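PDB 4E61: protein BIM1 from Saccharomyces cerevisiae, which binds microtubules at their plus ends and takes part in mitotic spindle orientation, here seen as its dimeric C-terminal EB1-like domain. Local coordinates for residues Asp50-Val55 / Ser94-Thr99; His56-Leu61 / Arg87-Val92. One frame throughout, in Å; residues are numbered along the deposited sequence.

Contact 1. Residues Asp50-Val55 / Ser94-Thr99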
loop_
_atom_site.group_PDB
_atom_site.type_symbol
_atom_site.label_atom_id
_atom_site.label_comp_id
_atom_site.label_asym_id
_atom_site.label_seq_id
_atom_site.Cartn_x
_atom_site.Cartn_y
_atom_site.Cartn_z
ATOM N N ASP A 50 15.196 -7.403 -6.829
ATOM C CA ASP A 50 16.075 -8.569 -6.663
ATOM C C ASP A 50 15.784 -9.675 -7.698
ATOM O O ASP A 50 16.724 -10.325 -8.190
ATOM C CB ASP A 50 15.964 -9.126 -5.244
ATOM C CG ASP A 50 16.487 -8.224 -4.146
ATOM O OD1 ASP A 50 17.234 -7.263 -4.467
ATOM O OD2 ASP A 50 16.142 -8.469 -2.962
ATOM N N ILE A 51 14.485 -9.867 -8.057
ATOM C CA ILE A 51 14.141 -10.844 -9.075
ATOM C C ILE A 51 14.612 -10.329 -10.444
ATOM O O ILE A 51 15.147 -11.126 -11.218
ATOM C CB ILE A 51 12.670 -11.321 -9.036
ATOM C CG1 ILE A 51 12.406 -12.129 -7.766
ATOM C CG2 ILE A 51 12.318 -12.178 -10.261
ATOM C CD1 ILE A 51 10.886 -12.423 -7.477
ATOM N N GLU A 52 14.469 -9.001 -10.707
ATOM C CA GLU A 52 14.913 -8.375 -11.963
ATOM C C GLU A 52 16.427 -8.575 -12.193
ATOM O O GLU A 52 16.830 -9.045 -13.265
ATOM C CB GLU A 52 14.524 -6.887 -12.041
ATOM C CG GLU A 52 14.499 -6.421 -13.495
ATOM C CD GLU A 52 14.272 -4.955 -13.807
ATOM O OE1 GLU A 52 15.147 -4.149 -13.424
ATOM O OE2 GLU A 52 13.392 -4.662 -14.655
ATOM N N ILE A 53 17.237 -8.272 -11.157
ATOM C CA ILE A 53 18.695 -8.444 -11.149
ATOM C C ILE A 53 19.064 -9.898 -11.476
ATOM O O ILE A 53 19.856 -10.136 -12.377
ATOM C CB ILE A 53 19.294 -7.950 -9.792
ATOM C CG1 ILE A 53 19.233 -6.397 -9.707
ATOM C CG2 ILE A 53 20.713 -8.476 -9.588
ATOM C CD1 ILE A 53 19.175 -5.765 -8.272
ATOM N N LEU A 54 18.444 -10.859 -10.771
ATOM C CA LEU A 54 18.646 -12.289 -10.964
ATOM C C LEU A 54 18.303 -12.732 -12.397
ATOM O O LEU A 54 19.081 -13.456 -13.009
ATOM C CB LEU A 54 17.837 -13.080 -9.913
ATOM C CG LEU A 54 17.816 -14.616 -10.053
ATOM C CD1 LEU A 54 19.189 -15.249 -9.778
ATOM C CD2 LEU A 54 16.746 -15.219 -9.202
ATOM N N VAL A 55 17.166 -12.267 -12.934
ATOM C CA VAL A 55 16.705 -12.591 -14.291
ATOM C C VAL A 55 17.687 -12.088 -15.331
ATOM O O VAL A 55 18.076 -12.877 -16.199
ATOM C CB VAL A 55 15.252 -12.110 -14.540
ATOM C CG1 VAL A 55 14.931 -11.958 -16.031
ATOM C CG2 VAL A 55 14.275 -13.055 -13.871
ATOM N N SER A 94 8.826 -11.693 -18.645
ATOM C CA SER A 94 7.539 -11.202 -19.160
ATOM C C SER A 94 6.625 -10.771 -18.004
ATOM O O SER A 94 5.997 -9.713 -18.097
ATOM C CB SER A 94 6.872 -12.219 -20.085
ATOM O OG SER A 94 6.345 -13.317 -19.367
ATOM N N ILE A 95 6.613 -11.533 -16.901
ATOM C CA ILE A 95 5.856 -11.140 -15.714
ATOM C C ILE A 95 6.379 -9.802 -15.159
ATOM O O ILE A 95 5.575 -8.921 -14.872
ATOM C CB ILE A 95 5.720 -12.236 -14.619
ATOM C CG1 ILE A 95 4.991 -13.478 -15.183
ATOM C CG2 ILE A 95 4.957 -11.669 -13.384
ATOM C CD1 ILE A 95 5.087 -14.794 -14.264
ATOM N N LEU A 96 7.710 -9.639 -15.067
ATOM C CA LEU A 96 8.365 -8.399 -14.591
ATOM C C LEU A 96 8.077 -7.186 -15.483
ATOM O O LEU A 96 7.870 -6.081 -14.965
ATOM C CB LEU A 96 9.903 -8.555 -14.365
ATOM C CG LEU A 96 10.368 -9.620 -13.355
ATOM C CD1 LEU A 96 11.826 -9.932 -13.534
ATOM C CD2 LEU A 96 10.018 -9.260 -11.911
ATOM N N TYR A 97 8.078 -7.386 -16.806
ATOM C CA TYR A 97 7.780 -6.324 -17.779
ATOM C C TYR A 97 6.307 -5.866 -17.637
ATOM O O TYR A 97 6.055 -4.668 -17.561
ATOM C CB TYR A 97 8.146 -6.737 -19.236
ATOM C CG TYR A 97 7.974 -5.572 -20.181
ATOM C CD1 TYR A 97 8.947 -4.578 -20.277
ATOM C CD2 TYR A 97 6.770 -5.373 -20.860
ATOM C CE1 TYR A 97 8.740 -3.435 -21.047
ATOM C CE2 TYR A 97 6.558 -4.242 -21.644
ATOM C CZ TYR A 97 7.547 -3.277 -21.738
ATOM O OH TYR A 97 7.332 -2.166 -22.516
ATOM N N ALA A 98 5.353 -6.822 -17.523
ATOM C CA ALA A 98 3.935 -6.529 -17.292
ATOM C C ALA A 98 3.713 -5.745 -15.972
ATOM O O ALA A 98 2.776 -4.960 -15.899
ATOM C CB ALA A 98 3.118 -7.815 -17.290
ATOM N N THR A 99 4.561 -5.960 -14.934
ATOM C CA THR A 99 4.448 -5.237 -13.662
ATOM C C THR A 99 4.938 -3.810 -13.814
ATOM O O THR A 99 4.307 -2.894 -13.295
ATOM C CB THR A 99 4.844 -6.061 -12.386
ATOM O OG1 THR A 99 5.574 -5.293 -11.434
ATOM C CG2 THR A 99 5.548 -7.326 -12.669
#
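Leu96 carries the whole of this contact, reaching from residues 94-99 into a notch on residues 50-55 formed by Ile51, Glu52 and Val55. The apolar contacts are made by the Leu96 methyls: CD1 lies 4.0 Å from Ile51 CG2 and equally 4.0 Å from Val55 CG2, residues one helical turn apart, while CD2 stays on the Ile51 side, 4.1 Å from Ile51 CG2. The side chains of Leu96 and Ile51 cross at about a right angle; those of Leu96 and Val55 meet tip to tip. In Leu96 CG is anti to the carbonyl carbon (chi1 -59°), which, with CB already pointing toward helix 2-63, carries CG and its methyls to that helix.

CD1 also reaches the backbone: between the two branched residues it rests 3.8 Å from Glu52 CA, so the methyl bears on the main chain of the opposing helix. Glu52 adds its CB at the margin, 4.3 Å from Leu96 CD1. No hydrogen bond joins the two segments, and their cohesion is van der Waals contact.

The axes of the two segments approach to 10.8 Å, at 137° between their directions, roughly antiparallel. Ile51 also packs on Leu96 of the second subunit, and Ile95 on Ile51 of that subunit, joining the apolar layer to the dimer interface. Such packing of a short C-terminal helix against the end of a long coiled-coil helix is characteristic of the EB1-like motif, whose dimer forms a four-helix bundle.

Contact 2. Residues His56-Leu61 / Arg87-Val92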
loop_
_atom_site.group_PDB
_atom_site.type_symbol
_atom_site.label_atom_id
_atom_site.label_comp_id
_atom_site.label_asym_id
_atom_site.label_seq_id
_atom_site.Cartn_x
_atom_site.Cartn_y
_atom_site.Cartn_z
ATOM N N HIS A 56 18.119 -10.811 -15.224
ATOM C CA HIS A 56 19.074 -10.246 -16.170
ATOM C C HIS A 56 20.483 -10.846 -16.096
ATOM O O HIS A 56 21.056 -11.172 -17.139
ATOM C CB HIS A 56 19.031 -8.715 -16.188
ATOM C CG HIS A 56 17.704 -8.208 -16.649
ATOM N ND1 HIS A 56 17.159 -8.604 -17.868
ATOM C CD2 HIS A 56 16.828 -7.395 -16.020
ATOM C CE1 HIS A 56 15.981 -8.015 -17.937
ATOM N NE2 HIS A 56 15.738 -7.272 -16.848
ATOM N N THR A 57 20.995 -11.064 -14.875
ATOM C CA THR A 57 22.280 -11.696 -14.618
ATOM C C THR A 57 22.336 -13.102 -15.246
ATOM O O THR A 57 23.293 -13.402 -15.961
ATOM C CB THR A 57 22.544 -11.673 -13.111
ATOM O OG1 THR A 57 22.822 -10.326 -12.737
ATOM C CG2 THR A 57 23.684 -12.581 -12.690
ATOM N N THR A 58 21.312 -13.951 -15.014
ATOM C CA THR A 58 21.339 -15.286 -15.609
ATOM C C THR A 58 21.084 -15.292 -17.093
ATOM O O THR A 58 21.516 -16.222 -17.755
ATOM C CB THR A 58 20.666 -16.409 -14.796
ATOM O OG1 THR A 58 19.422 -16.808 -15.370
ATOM C CG2 THR A 58 20.609 -16.144 -13.311
ATOM N N GLN A 59 20.430 -14.250 -17.626
ATOM C CA GLN A 59 20.227 -14.099 -19.069
ATOM C C GLN A 59 21.563 -13.777 -19.747
ATOM O O GLN A 59 21.811 -14.252 -20.860
ATOM C CB GLN A 59 19.227 -12.989 -19.366
ATOM C CG GLN A 59 17.975 -13.513 -20.036
ATOM C CD GLN A 59 16.859 -12.517 -19.989
ATOM O OE1 GLN A 59 17.067 -11.290 -19.955
ATOM N NE2 GLN A 59 15.640 -13.031 -19.979
ATOM N N ASP A 60 22.419 -12.985 -19.061
ATOM C CA ASP A 60 23.751 -12.633 -19.531
ATOM C C ASP A 60 24.644 -13.884 -19.612
ATOM O O ASP A 60 25.349 -14.038 -20.601
ATOM C CB ASP A 60 24.362 -11.520 -18.659
ATOM C CG ASP A 60 23.653 -10.173 -18.767
ATOM O OD1 ASP A 60 22.701 -10.055 -19.596
ATOM O OD2 ASP A 60 24.030 -9.241 -18.013
ATOM N N LEU A 61 24.521 -14.830 -18.671
ATOM C CA LEU A 61 25.285 -16.078 -18.709
ATOM C C LEU A 61 24.776 -17.051 -19.793
ATOM O O LEU A 61 25.568 -17.829 -20.318
ATOM C CB LEU A 61 25.307 -16.768 -17.336
ATOM C CG LEU A 61 25.623 -15.921 -16.103
ATOM C CD1 LEU A 61 25.634 -16.790 -14.858
ATOM C CD2 LEU A 61 26.950 -15.185 -16.244
ATOM N N ARG A 87 13.529 -20.694 -21.019
ATOM C CA ARG A 87 12.073 -20.646 -21.144
ATOM C C ARG A 87 11.481 -20.081 -19.850
ATOM O O ARG A 87 10.629 -19.192 -19.890
ATOM C CB ARG A 87 11.539 -22.072 -21.377
ATOM C CG ARG A 87 10.325 -22.183 -22.281
ATOM C CD ARG A 87 10.028 -23.644 -22.582
ATOM N NE ARG A 87 11.098 -24.273 -23.356
ATOM C CZ ARG A 87 11.472 -25.544 -23.226
ATOM N NH1 ARG A 87 10.854 -26.342 -22.363
ATOM N NH2 ARG A 87 12.466 -26.027 -23.960
ATOM N N PHE A 88 11.966 -20.582 -18.710
ATOM C CA PHE A 88 11.530 -20.149 -17.392
ATOM C C PHE A 88 11.979 -18.724 -17.144
ATOM O O PHE A 88 11.155 -17.912 -16.732
ATOM C CB PHE A 88 12.042 -21.100 -16.300
ATOM C CG PHE A 88 11.554 -20.758 -14.916
ATOM C CD1 PHE A 88 10.310 -21.183 -14.479
ATOM C CD2 PHE A 88 12.319 -19.973 -14.062
ATOM C CE1 PHE A 88 9.863 -20.867 -13.193
ATOM C CE2 PHE A 88 11.855 -19.635 -12.785
ATOM C CZ PHE A 88 10.637 -20.093 -12.358
ATOM N N VAL A 89 13.260 -18.411 -17.432
ATOM C CA VAL A 89 13.834 -17.073 -17.266
ATOM C C VAL A 89 13.029 -16.055 -18.071
ATOM O O VAL A 89 12.724 -14.987 -17.539
ATOM C CB VAL A 89 15.369 -17.018 -17.541
ATOM C CG1 VAL A 89 15.882 -15.585 -17.568
ATOM C CG2 VAL A 89 16.144 -17.809 -16.501
ATOM N N LYS A 90 12.619 -16.414 -19.304
ATOM C CA LYS A 90 11.823 -15.547 -20.178
ATOM C C LYS A 90 10.387 -15.349 -19.687
ATOM O O LYS A 90 9.839 -14.257 -19.850
ATOM C CB LYS A 90 11.875 -15.988 -21.658
ATOM C CG LYS A 90 13.197 -15.634 -22.371
ATOM C CD LYS A 90 13.389 -14.118 -22.561
ATOM C CE LYS A 90 14.706 -13.772 -23.211
ATOM N NZ LYS A 90 14.858 -12.304 -23.380
ATOM N N LYS A 91 9.804 -16.377 -19.044
ATOM C CA LYS A 91 8.471 -16.325 -18.450
ATOM C C LYS A 91 8.473 -15.306 -17.312
ATOM O O LYS A 91 7.575 -14.475 -17.256
ATOM C CB LYS A 91 8.044 -17.716 -17.939
ATOM C CG LYS A 91 7.415 -18.594 -19.008
ATOM C CD LYS A 91 7.035 -19.984 -18.475
ATOM C CE LYS A 91 7.848 -21.063 -19.149
ATOM N NZ LYS A 91 7.566 -22.409 -18.595
ATOM N N VAL A 92 9.514 -15.336 -16.448
ATOM C CA VAL A 92 9.692 -14.421 -15.309
ATOM C C VAL A 92 9.877 -12.994 -15.813
ATOM O O VAL A 92 9.285 -12.072 -15.256
ATOM C CB VAL A 92 10.848 -14.839 -14.340
ATOM C CG1 VAL A 92 10.883 -13.935 -13.128
ATOM C CG2 VAL A 92 10.708 -16.282 -13.876
#
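Val89 and Lys90 meet Thr58 and Gln59 where the short helix 84-101 folds back along the end of helix 2-63, a helical hairpin of the dimeric EB1-like four-helix bundle. The axes of the two segments run roughly antiparallel, at 145°, 10.4 Å apart at closest approach.

Along residues 87-92, Phe88 faces the dimer partner, packing on Thr58 of the second subunit. Val89 then points at helix 2-63 and spreads its two methyls over neighbouring residues. CG1, anti to the backbone N, lies 3.5 Å from Gln59 NE2 and 3.8 Å from Gln59 CG, so the methyl lies against both the chain and the amide end, while Val89 CG2 meets Thr58 OG1 at 3.6 Å. The Gln59 and Val89 side chains slide past each other in opposite directions.

Lys90 follows on the exposed margin. A bend at chi2 (-68°) brings its outer methylenes across Gln59 at about a right angle. Its ammonium group forms a salt bridge with Glu93, one turn on, and the same carboxylate oxygen, OE2, accepts a hydrogen bond from Gln59 NE2, linking the two helices through Glu93. The other end of the amide receives a weak bond: His56 ND1 is 3.4 Å from Gln59 OE1, with an N-H...O angle of 141°. Lys90 CE lies 3.4 Å from Gln59 NE2, the same nitrogen that donates to Glu93.

Contacts 1 and 2 have centres about 9 Å apart, along the same pair of roughly antiparallel helices, 2-63 and 84-101. Contact 2 is nested inside contact 1 in the chain and lies closer to the connection between the helices, part of which (69-82) is not modelled. The two are continuous: Val92 CG1 packs 3.6 Å from Val55 CG2 and 3.7 Å from Ile51 CG2, bridging from residues 87-92 to residues 50-55. Together they form one seam of the EB1-like C-terminal domain, apolar at Leu96, with the buried amide of Gln59 and the exposed Lys90 in contact 2, by which the short helix packs on its own long helix, while both contacts also touch the second subunit.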